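Long-range contacts in alpha-galactosidase (Umbelopsis vinacea, PDB 3A5V), which catalyses the hydrolysis of terminal alpha-D-galactose residues from alpha-galactosides, as a tetrameric glycoside hydrolase of family 27: residues A[57-62]-A[103-108]; A[192-197]-A[215-220]; A[199-204]-A[221-226]; A[261-266]-A[300-305]. One frame throughout, in Å; residues are numbered along the deposited sequence.

Contact 1 of 4, residues A[57-62]-A[103-108]. With MAN (alpha-D-mannopyranose), chain B; MAN (alpha-D-mannopyranose), chain C.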
# COMPACT_ATOMS: atom_id res chain seq x y z
N ASN A 57 35.81 -9.53 -14.19
CA ASN A 57 35.47 -10.02 -12.85
C ASN A 57 35.72 -9.02 -11.71
O ASN A 57 35.10 -9.12 -10.65
CB ASN A 57 36.19 -11.34 -12.54
CG ASN A 57 37.68 -11.14 -12.35
OD1 ASN A 57 38.35 -10.56 -13.21
ND2 ASN A 57 38.22 -11.61 -11.22
N GLU A 58 36.62 -8.06 -11.92
CA GLU A 58 36.92 -7.04 -10.92
C GLU A 58 37.25 -5.72 -11.60
O GLU A 58 37.67 -5.70 -12.75
CB GLU A 58 38.07 -7.47 -9.99
CG GLU A 58 37.77 -8.72 -9.10
CD GLU A 58 36.57 -8.55 -8.13
OE1 GLU A 58 36.31 -7.42 -7.64
OE2 GLU A 58 35.88 -9.56 -7.83
N ARG A 59 37.04 -4.62 -10.87
CA ARG A 59 37.45 -3.28 -11.32
C ARG A 59 38.97 -3.14 -11.34
O ARG A 59 39.68 -3.88 -10.64
CB ARG A 59 36.85 -2.20 -10.41
CG ARG A 59 35.34 -2.06 -10.54
CD ARG A 59 34.76 -0.95 -9.64
NE ARG A 59 33.32 -0.83 -9.91
CZ ARG A 59 32.79 -0.10 -10.88
NH1 ARG A 59 33.57 0.67 -11.66
NH2 ARG A 59 31.47 -0.10 -11.06
N GLU A 60 39.46 -2.21 -12.15
CA GLU A 60 40.87 -1.87 -12.19
C GLU A 60 41.24 -1.13 -10.90
O GLU A 60 40.37 -0.65 -10.16
CB GLU A 60 41.15 -0.98 -13.42
CG GLU A 60 40.74 -1.61 -14.76
CD GLU A 60 41.40 -2.97 -15.00
OE1 GLU A 60 42.64 -3.04 -14.88
OE2 GLU A 60 40.71 -3.97 -15.28
N SER A 61 42.54 -1.05 -10.61
CA SER A 61 43.03 -0.21 -9.51
C SER A 61 42.54 1.21 -9.66
O SER A 61 42.26 1.87 -8.67
CB SER A 61 44.56 -0.22 -9.44
OG SER A 61 45.01 -1.48 -8.97
N SER A 62 42.45 1.67 -10.90
CA SER A 62 41.91 2.98 -11.24
C SER A 62 40.40 3.12 -10.93
O SER A 62 39.86 4.22 -11.01
CB SER A 62 42.15 3.26 -12.73
OG SER A 62 41.11 2.66 -13.52
N GLY A 103 24.79 -11.00 -11.43
CA GLY A 103 25.81 -11.11 -10.38
C GLY A 103 27.17 -10.50 -10.69
O GLY A 103 28.14 -10.73 -9.97
N HIS A 104 27.24 -9.69 -11.75
CA HIS A 104 28.48 -8.99 -12.10
C HIS A 104 28.59 -7.62 -11.43
O HIS A 104 27.60 -7.10 -10.92
CB HIS A 104 28.59 -8.90 -13.63
CG HIS A 104 28.44 -10.24 -14.27
ND1 HIS A 104 27.30 -10.62 -14.94
CD2 HIS A 104 29.23 -11.33 -14.24
CE1 HIS A 104 27.41 -11.87 -15.33
NE2 HIS A 104 28.59 -12.33 -14.94
N ILE A 105 29.79 -7.05 -11.42
CA ILE A 105 30.02 -5.72 -10.83
C ILE A 105 29.13 -4.68 -11.51
O ILE A 105 29.08 -4.62 -12.74
CB ILE A 105 31.52 -5.29 -10.92
CG1 ILE A 105 32.44 -6.35 -10.29
CG2 ILE A 105 31.74 -3.89 -10.32
CD1 ILE A 105 32.30 -6.51 -8.79
N ALA A 106 28.43 -3.88 -10.70
CA ALA A 106 27.53 -2.84 -11.20
C ALA A 106 27.91 -1.44 -10.65
O ALA A 106 28.96 -1.30 -10.02
CB ALA A 106 26.07 -3.19 -10.87
N SER A 107 27.07 -0.43 -10.88
CA SER A 107 27.53 0.96 -10.85
C SER A 107 27.14 1.83 -9.66
O SER A 107 27.54 3.00 -9.62
CB SER A 107 27.12 1.68 -12.15
OG SER A 107 27.51 0.93 -13.29
N LEU A 108 26.38 1.31 -8.69
CA LEU A 108 25.96 2.14 -7.54
C LEU A 108 27.19 2.69 -6.80
O LEU A 108 28.03 1.92 -6.35
CB LEU A 108 25.09 1.36 -6.56
CG LEU A 108 24.46 2.14 -5.39
CD1 LEU A 108 23.41 3.12 -5.93
CD2 LEU A 108 23.85 1.17 -4.37
C1 MAN B . 32.98 -13.67 -9.37
C2 MAN B . 32.01 -14.34 -10.36
C3 MAN B . 31.78 -13.47 -11.59
C4 MAN B . 31.52 -12.00 -11.25
C5 MAN B . 32.45 -11.49 -10.14
C6 MAN B . 32.09 -10.09 -9.67
O2 MAN B . 30.76 -14.60 -9.73
O3 MAN B . 30.69 -13.97 -12.33
O4 MAN B . 31.74 -11.25 -12.43
O5 MAN B . 32.48 -12.39 -9.03
O6 MAN B . 30.83 -10.08 -9.03
C1 MAN C . 37.25 -13.40 -7.54
C2 MAN C . 36.00 -12.92 -8.30
C3 MAN C . 35.30 -14.07 -9.05
C4 MAN C . 36.30 -14.91 -9.84
C5 MAN C . 37.52 -15.29 -8.99
C6 MAN C . 38.56 -16.07 -9.79
O2 MAN C . 36.33 -11.88 -9.20
O3 MAN C . 34.31 -13.61 -9.95
O4 MAN C . 35.64 -16.07 -10.30
O5 MAN C . 38.11 -14.14 -8.39
O6 MAN C . 39.16 -15.23 -10.76
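Two loops of the beta/alpha barrel meet where R59 reaches across to I105 and A106. The R59 side chain is extended from CG to NE (chi2 -179°) and crosses I105 obliquely. R59 NE passes 3.5 Å from I105 CG2. Further out, R59 NH2 donates to A106 O at 3.0 Å. The oxygen lies in the guanidinium plane, at its edge, but the nitrogen stands well above the carbonyl plane. R59 NH1 is held by K63 O and by a salt bridge to D114, and Y110 adds a cation-pi contact. Together these fix the rotation of the group. An alanine here would probably leave A106 O without this donor and D114 without this charge partner. Loop 57-62 follows strand 47-49 and loop 103-108 follows strand 89-95. Both therefore sit at the C-terminal ends of the barrel strands, the end that carries the active site in this fold. Two mannoses joined C1 to O3, probably part of an N-glycan and not substrate, lie on both loops. O2 of the chain C mannose accepts from N57 ND2 at 2.8 Å and donates to E58 OE2 at 2.7 Å. E58 bends at chi2 (-60°), which brings OE2 round to that hydroxyl. O6 of the chain B mannose donates to G103 O at 2.9 Å. Its C6 packs on I105 CD1 at 3.7 Å, while its O4 lies at the edge of the H104 ring. Both I105 contacts belong to one of two deposited conformers.

Contact 2 of 4, residues A[192-197]-A[215-220]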
# COMPACT_ATOMS: atom_id res chain seq x y z
N ASP A 192 8.31 -15.35 -23.32
CA ASP A 192 7.81 -15.75 -24.64
C ASP A 192 6.50 -16.52 -24.49
O ASP A 192 6.43 -17.72 -24.79
CB ASP A 192 8.88 -16.59 -25.36
CG ASP A 192 8.60 -16.78 -26.84
OD1 ASP A 192 7.70 -16.11 -27.39
OD2 ASP A 192 9.29 -17.62 -27.44
N ASN A 193 5.48 -15.82 -24.01
CA ASN A 193 4.20 -16.45 -23.70
C ASN A 193 3.05 -15.45 -23.72
O ASN A 193 3.16 -14.36 -23.12
CB ASN A 193 4.30 -17.13 -22.33
CG ASN A 193 3.15 -18.09 -22.07
OD1 ASN A 193 2.00 -17.67 -22.01
ND2 ASN A 193 3.47 -19.38 -21.92
N PHE A 194 1.95 -15.79 -24.38
CA PHE A 194 0.90 -14.79 -24.62
C PHE A 194 0.09 -14.39 -23.39
O PHE A 194 -0.20 -13.20 -23.20
CB PHE A 194 -0.05 -15.19 -25.77
CG PHE A 194 -1.07 -14.11 -26.11
CD1 PHE A 194 -0.70 -12.97 -26.83
CD2 PHE A 194 -2.39 -14.22 -25.67
CE1 PHE A 194 -1.62 -11.96 -27.13
CE2 PHE A 194 -3.34 -13.23 -25.96
CZ PHE A 194 -2.96 -12.09 -26.71
N ASN A 195 -0.31 -15.36 -22.56
CA ASN A 195 -1.21 -15.04 -21.45
C ASN A 195 -1.09 -15.90 -20.17
O ASN A 195 -1.89 -15.75 -19.24
CB ASN A 195 -2.66 -14.98 -21.95
CG ASN A 195 -3.18 -16.34 -22.39
OD1 ASN A 195 -2.53 -17.37 -22.16
ND2 ASN A 195 -4.36 -16.36 -22.99
N ARG A 196 -0.10 -16.79 -20.11
CA ARG A 196 0.04 -17.64 -18.92
C ARG A 196 0.48 -16.83 -17.69
O ARG A 196 1.57 -16.19 -17.71
CB ARG A 196 1.01 -18.80 -19.19
CG ARG A 196 1.22 -19.73 -17.98
CD ARG A 196 2.34 -20.76 -18.21
NE ARG A 196 2.79 -21.32 -16.91
CZ ARG A 196 3.72 -20.77 -16.14
NH1 ARG A 196 4.37 -19.65 -16.52
NH2 ARG A 196 4.02 -21.34 -14.98
N PRO A 197 -0.31 -16.88 -16.60
CA PRO A 197 0.12 -16.18 -15.38
C PRO A 197 1.28 -16.95 -14.73
O PRO A 197 1.44 -18.16 -14.95
CB PRO A 197 -1.12 -16.24 -14.49
CG PRO A 197 -1.81 -17.53 -14.91
CD PRO A 197 -1.58 -17.62 -16.40
N CYS A 215 6.31 -12.26 -16.90
CA CYS A 215 5.03 -11.56 -17.13
C CYS A 215 4.59 -11.78 -18.57
O CYS A 215 5.32 -11.44 -19.49
CB CYS A 215 5.17 -10.05 -16.85
SG CYS A 215 5.70 -9.65 -15.16
N SER A 216 3.38 -12.32 -18.76
CA SER A 216 2.86 -12.57 -20.09
C SER A 216 2.60 -11.26 -20.87
O SER A 216 2.54 -10.15 -20.29
CB SER A 216 1.57 -13.40 -20.01
OG SER A 216 0.48 -12.60 -19.57
N VAL A 217 2.47 -11.38 -22.19
CA VAL A 217 2.08 -10.24 -23.03
C VAL A 217 0.82 -9.54 -22.47
O VAL A 217 0.83 -8.31 -22.27
CB VAL A 217 1.89 -10.71 -24.51
CG1 VAL A 217 1.27 -9.60 -25.39
CG2 VAL A 217 3.24 -11.16 -25.08
N MET A 218 -0.23 -10.32 -22.19
CA MET A 218 -1.49 -9.77 -21.69
C MET A 218 -1.35 -9.11 -20.30
O MET A 218 -1.94 -8.06 -20.03
CB MET A 218 -2.61 -10.84 -21.68
CG MET A 218 -3.12 -11.23 -23.09
SD MET A 218 -3.72 -9.81 -24.06
CE MET A 218 -4.99 -9.15 -22.98
N ASN A 219 -0.54 -9.72 -19.44
CA ASN A 219 -0.23 -9.13 -18.13
C ASN A 219 0.36 -7.72 -18.31
O ASN A 219 -0.07 -6.76 -17.66
CB ASN A 219 0.73 -10.05 -17.33
CG ASN A 219 1.19 -9.43 -16.01
OD1 ASN A 219 2.08 -8.56 -15.99
ND2 ASN A 219 0.60 -9.89 -14.90
N ILE A 220 1.36 -7.61 -19.18
CA ILE A 220 2.00 -6.32 -19.42
C ILE A 220 1.04 -5.31 -20.05
O ILE A 220 1.03 -4.15 -19.63
CB ILE A 220 3.31 -6.48 -20.24
CG1 ILE A 220 4.38 -7.13 -19.35
CG2 ILE A 220 3.82 -5.12 -20.77
CD1 ILE A 220 5.52 -7.72 -20.15
O HOH W 1 -0.87 -13.55 -17.57
O HOH W 2 2.69 -14.02 -16.44
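F194 turns one face of its ring to M218. M218 CG lies over that face, 4.0 Å from the ring centroid and 30° off the normal, a CH-pi contact. M218 SD follows at 4.4 Å from the same centroid, in an oblique Met-aromatic contact. The methionine can fold onto the ring because its chain is bent at both chi2 (-56°) and chi3. V217 meets the ring more loosely, with V217 CG1 4.1 Å from F194 CE1. N195 CB touches M218 CG from the loop side. H383 stacks on the F194 ring as well. The contact holds the loop after strand 183-185 against the start of helix 217-227 in the beta/alpha barrel. S216 is the N-cap of that helix. Its OG sits between the backbone N and the carbonyl carbon (chi1 75°) and accepts from N219 N. Water 1 joins S216 OG to N195 O. On the loop side N193 makes an Asx motif, its OD1 accepting from R196 N at 3.0 Å. Two loop carbonyls take N-H groups from the first turn of the helix. V217 N donates to N193 O at 3.2 Å. M218 N donates to F194 O at 3.1 Å. R196 NH1 forms a salt bridge with D198, and R196 NH2 donates to I305 O of a neighbouring subunit.

Contact 3 of 4, residues A[199-204]-A[221-226]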
# COMPACT_ATOMS: atom_id res chain seq x y z
N PRO A 199 3.83 -17.24 -10.91
CA PRO A 199 3.95 -16.72 -9.54
C PRO A 199 5.11 -15.74 -9.37
O PRO A 199 5.12 -14.96 -8.41
CB PRO A 199 4.18 -18.01 -8.70
CG PRO A 199 4.90 -18.94 -9.69
CD PRO A 199 4.08 -18.69 -10.96
N ALA A 200 6.06 -15.75 -10.31
CA ALA A 200 7.18 -14.77 -10.30
C ALA A 200 6.74 -13.39 -10.82
O ALA A 200 7.49 -12.43 -10.69
CB ALA A 200 8.40 -15.30 -11.08
N CYS A 201 5.55 -13.32 -11.42
CA CYS A 201 4.96 -12.04 -11.85
C CYS A 201 3.58 -11.86 -11.16
O CYS A 201 2.53 -11.95 -11.82
CB CYS A 201 4.84 -11.98 -13.38
SG CYS A 201 4.18 -10.40 -14.02
N PRO A 202 3.59 -11.66 -9.83
CA PRO A 202 2.31 -11.66 -9.11
C PRO A 202 1.42 -10.45 -9.40
O PRO A 202 0.20 -10.57 -9.33
CB PRO A 202 2.75 -11.65 -7.63
CG PRO A 202 4.10 -10.98 -7.64
CD PRO A 202 4.74 -11.46 -8.92
N CYS A 203 2.00 -9.30 -9.74
CA CYS A 203 1.20 -8.08 -9.88
C CYS A 203 0.41 -8.09 -11.19
O CYS A 203 0.94 -8.49 -12.22
CB CYS A 203 2.09 -6.84 -9.86
SG CYS A 203 2.99 -6.61 -8.32
N THR A 204 -0.84 -7.64 -11.13
CA THR A 204 -1.63 -7.48 -12.36
C THR A 204 -1.86 -5.99 -12.72
O THR A 204 -2.42 -5.68 -13.77
CB THR A 204 -2.98 -8.21 -12.24
OG1 THR A 204 -3.69 -7.67 -11.14
CG2 THR A 204 -2.78 -9.73 -12.04
N ILE A 221 0.22 -5.73 -21.02
CA ILE A 221 -0.75 -4.81 -21.63
C ILE A 221 -1.67 -4.19 -20.56
O ILE A 221 -1.95 -2.99 -20.60
CB ILE A 221 -1.60 -5.48 -22.75
CG1 ILE A 221 -0.70 -5.85 -23.94
CG2 ILE A 221 -2.76 -4.53 -23.18
CD1 ILE A 221 -1.34 -6.74 -24.96
N ASN A 222 -2.16 -5.01 -19.62
CA ASN A 222 -3.10 -4.50 -18.61
C ASN A 222 -2.44 -3.50 -17.66
O ASN A 222 -3.11 -2.61 -17.11
CB ASN A 222 -3.79 -5.67 -17.87
CG ASN A 222 -4.73 -6.47 -18.79
OD1 ASN A 222 -5.38 -5.90 -19.68
ND2 ASN A 222 -4.79 -7.79 -18.59
N LYS A 223 -1.13 -3.60 -17.50
CA LYS A 223 -0.36 -2.58 -16.74
C LYS A 223 -0.10 -1.31 -17.55
O LYS A 223 -0.24 -0.20 -17.04
CB LYS A 223 0.99 -3.16 -16.26
CG LYS A 223 0.81 -4.26 -15.20
CD LYS A 223 2.08 -5.11 -15.02
CE LYS A 223 1.86 -6.08 -13.85
NZ LYS A 223 2.91 -7.18 -13.81
N ALA A 224 0.27 -1.49 -18.81
CA ALA A 224 0.63 -0.36 -19.67
C ALA A 224 -0.50 0.64 -19.88
O ALA A 224 -0.24 1.84 -20.01
CB ALA A 224 1.12 -0.87 -21.02
N VAL A 225 -1.74 0.15 -19.94
CA VAL A 225 -2.88 1.03 -20.30
C VAL A 225 -3.12 2.12 -19.24
O VAL A 225 -3.68 3.19 -19.56
CB VAL A 225 -4.20 0.26 -20.61
CG1 VAL A 225 -4.01 -0.70 -21.82
CG2 VAL A 225 -4.71 -0.49 -19.36
N ALA A 226 -2.70 1.85 -17.99
CA ALA A 226 -2.81 2.84 -16.90
C ALA A 226 -1.81 3.98 -17.03
O ALA A 226 -2.08 5.08 -16.59
CB ALA A 226 -2.66 2.16 -15.50
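K223 reaches from helix 217-227 to C203 and T204 in a disulfide-braced loop of the beta/alpha barrel. The helix connects barrel strands 183-185 and 236-238, and the loop precedes it. From CB, the chain sets out with CG anti to the carbonyl carbon (chi1 -67°) and is extended from there on. K223 CG passes T204 O at 3.8 Å. CD continues the straight run to the loop. K223 CE comes within 3.1 Å of C203 O. At the tip, K223 NZ donates to C203 O at 2.9 Å, from well above the carbonyl plane. NZ also bonds to N219 OD1 one helical turn back, while N219 ND2 donates to C203 O. Lysine and asparagine thus grip one buried carbonyl together. A leucine in place of K223 would probably leave C203 O with the N219 amide but without the charged donor, and N219 OD1 without this partner. Disulfides C201-C215 and C203-C208 tie the same loop. N222 OD1 accepts from R304 NH1 in one of two deposited conformers of R304, and Y206 of a neighbouring subunit packs on C203. K223 NZ lies 3.5 Å from C201 SG, a sulfur of the first disulfide.

Contact 4 of 4, residues A[261-266]-A[300-305]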
# COMPACT_ATOMS: atom_id res chain seq x y z
N TRP A 261 2.76 -2.97 -28.48
CA TRP A 261 4.04 -2.29 -28.18
C TRP A 261 4.24 -1.09 -29.13
O TRP A 261 4.60 0.01 -28.70
CB TRP A 261 5.20 -3.27 -28.37
CG TRP A 261 5.62 -4.10 -27.13
CD1 TRP A 261 6.89 -4.21 -26.65
CD2 TRP A 261 4.79 -4.91 -26.27
NE1 TRP A 261 6.92 -5.03 -25.55
CE2 TRP A 261 5.65 -5.48 -25.29
CE3 TRP A 261 3.41 -5.21 -26.21
CZ2 TRP A 261 5.18 -6.34 -24.26
CZ3 TRP A 261 2.94 -6.07 -25.18
CH2 TRP A 261 3.83 -6.61 -24.22
N ALA A 262 3.99 -1.29 -30.42
CA ALA A 262 4.15 -0.20 -31.39
C ALA A 262 3.16 0.96 -31.09
O ALA A 262 3.55 2.12 -31.01
CB ALA A 262 3.96 -0.73 -32.83
N ALA A 263 1.89 0.63 -30.94
CA ALA A 263 0.84 1.67 -30.77
C ALA A 263 0.86 2.39 -29.42
O ALA A 263 0.34 3.50 -29.31
CB ALA A 263 -0.57 1.06 -31.05
N LEU A 264 1.42 1.75 -28.40
CA LEU A 264 1.58 2.39 -27.11
C LEU A 264 2.91 3.17 -26.99
O LEU A 264 3.23 3.70 -25.92
CB LEU A 264 1.39 1.38 -25.94
CG LEU A 264 -0.07 1.31 -25.42
CD1 LEU A 264 -1.10 1.04 -26.56
CD2 LEU A 264 -0.22 0.21 -24.33
N LYS A 265 3.62 3.28 -28.12
CA LYS A 265 4.88 4.03 -28.21
C LYS A 265 5.93 3.48 -27.23
O LYS A 265 6.67 4.24 -26.60
CB LYS A 265 4.66 5.55 -28.03
CG LYS A 265 4.48 6.36 -29.35
CD LYS A 265 3.25 5.98 -30.17
CE LYS A 265 2.97 7.05 -31.24
NZ LYS A 265 1.78 6.75 -32.08
N SER A 266 5.96 2.16 -27.07
CA SER A 266 7.09 1.51 -26.38
C SER A 266 8.33 1.61 -27.28
O SER A 266 8.21 1.57 -28.53
CB SER A 266 6.78 0.03 -26.12
OG SER A 266 7.87 -0.63 -25.45
N SER A 300 1.87 10.18 -29.53
CA SER A 300 0.79 9.89 -28.61
C SER A 300 0.52 8.38 -28.57
O SER A 300 0.25 7.80 -29.61
CB SER A 300 -0.47 10.61 -29.10
OG SER A 300 -1.47 10.58 -28.11
N PRO A 301 0.58 7.75 -27.37
CA PRO A 301 0.13 6.36 -27.29
C PRO A 301 -1.36 6.24 -27.61
O PRO A 301 -2.15 7.16 -27.32
CB PRO A 301 0.36 5.99 -25.81
CG PRO A 301 1.38 6.94 -25.32
CD PRO A 301 1.10 8.24 -26.07
N ALA A 302 -1.77 5.10 -28.17
CA ALA A 302 -3.20 4.81 -28.31
C ALA A 302 -3.77 4.54 -26.91
O ALA A 302 -3.06 4.00 -26.05
CB ALA A 302 -3.44 3.60 -29.25
N ASN A 303 -5.03 4.93 -26.68
CA ASN A 303 -5.72 4.70 -25.40
C ASN A 303 -6.64 3.49 -25.46
O ASN A 303 -7.25 3.25 -26.50
CB ASN A 303 -6.56 5.94 -25.01
CG ASN A 303 -5.73 7.21 -24.96
OD1 ASN A 303 -6.01 8.21 -25.65
ND2 ASN A 303 -4.69 7.18 -24.16
N ARG A 304 -6.78 2.75 -24.35
CA ARG A 304 -7.76 1.66 -24.31
C ARG A 304 -9.16 2.24 -24.00
O ARG A 304 -9.41 2.74 -22.90
CB ARG A 304 -7.37 0.55 -23.32
CG ARG A 304 -8.31 -0.67 -23.35
CD ARG A 304 -7.68 -1.92 -22.75
NE ARG A 304 -7.75 -1.97 -21.29
CZ ARG A 304 -7.11 -2.86 -20.52
NH1 ARG A 304 -6.30 -3.77 -21.07
NH2 ARG A 304 -7.25 -2.82 -19.21
N ILE A 305 -10.05 2.17 -24.98
CA ILE A 305 -11.37 2.80 -24.92
C ILE A 305 -12.36 1.95 -24.12
O ILE A 305 -13.12 2.49 -23.31
CB ILE A 305 -11.92 3.04 -26.36
CG1 ILE A 305 -10.95 3.92 -27.15
CG2 ILE A 305 -13.34 3.69 -26.32
CD1 ILE A 305 -10.51 5.22 -26.40
O HOH W 3 0.88 9.41 -32.45
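The end of helix 251-263, where the barrel meets the C-terminal sheet, lies against the segment that leads into strand 303-308, with A263 bonded to A302 and K265 to S300. A302 N donates to A263 O at 2.9 Å, and the bond is nearly straight at 168°. One carbonyl at the end of the helix thus finds a donor outside the helix. The same A263 O receives a CA-H...O contact from P301 CA at 3.5 Å. P301 CB packs beside L264 O at 3.7 Å. Methyl groups meet next to the backbone bond, with A263 CB 4.2 Å from A302 CB. L264 CD1 comes to A302 O at 3.6 Å. K265 reaches S300. Its chain bends at chi2 (63°) and is then extended, which carries the amine past P301 N. K265 NZ donates to S300 O at 3.1 Å, from above the carbonyl plane. It also bonds V293 O and water 3. The water in turn accepts from S300 N, so the lysine holds S300 directly and through solvent. These partners satisfy a buried ammonium group. I326 and V324 of the C-terminal sheet pack on A263 and A302. The contact joins the barrel to the beta sandwich. K265, with its positive phi, is the C-prime residue, and the bonds S266 N to W261 O and K265 N to A262 O are those of a Schellman motif.

Overall arrangement
Along the chain, contact 1 comes first and closes before the others open. It brings together two loops that follow neighbouring barrel strands, 47-49 and 89-95. Its centre is about 34 Å from that of contact 2. Contacts 2 and 3 cross, since their segments alternate along the chain. Both fold the long loop after strand 183-185 back onto helix 217-227, and the C201-C215 disulfide links them. Contact 4 follows in series and joins the end of helix 251-263 to the start of the C-terminal sandwich. It touches contact 2 where W261 packs on V217 and I220. It touches contact 3 through A224 with L264 and I221 with W261.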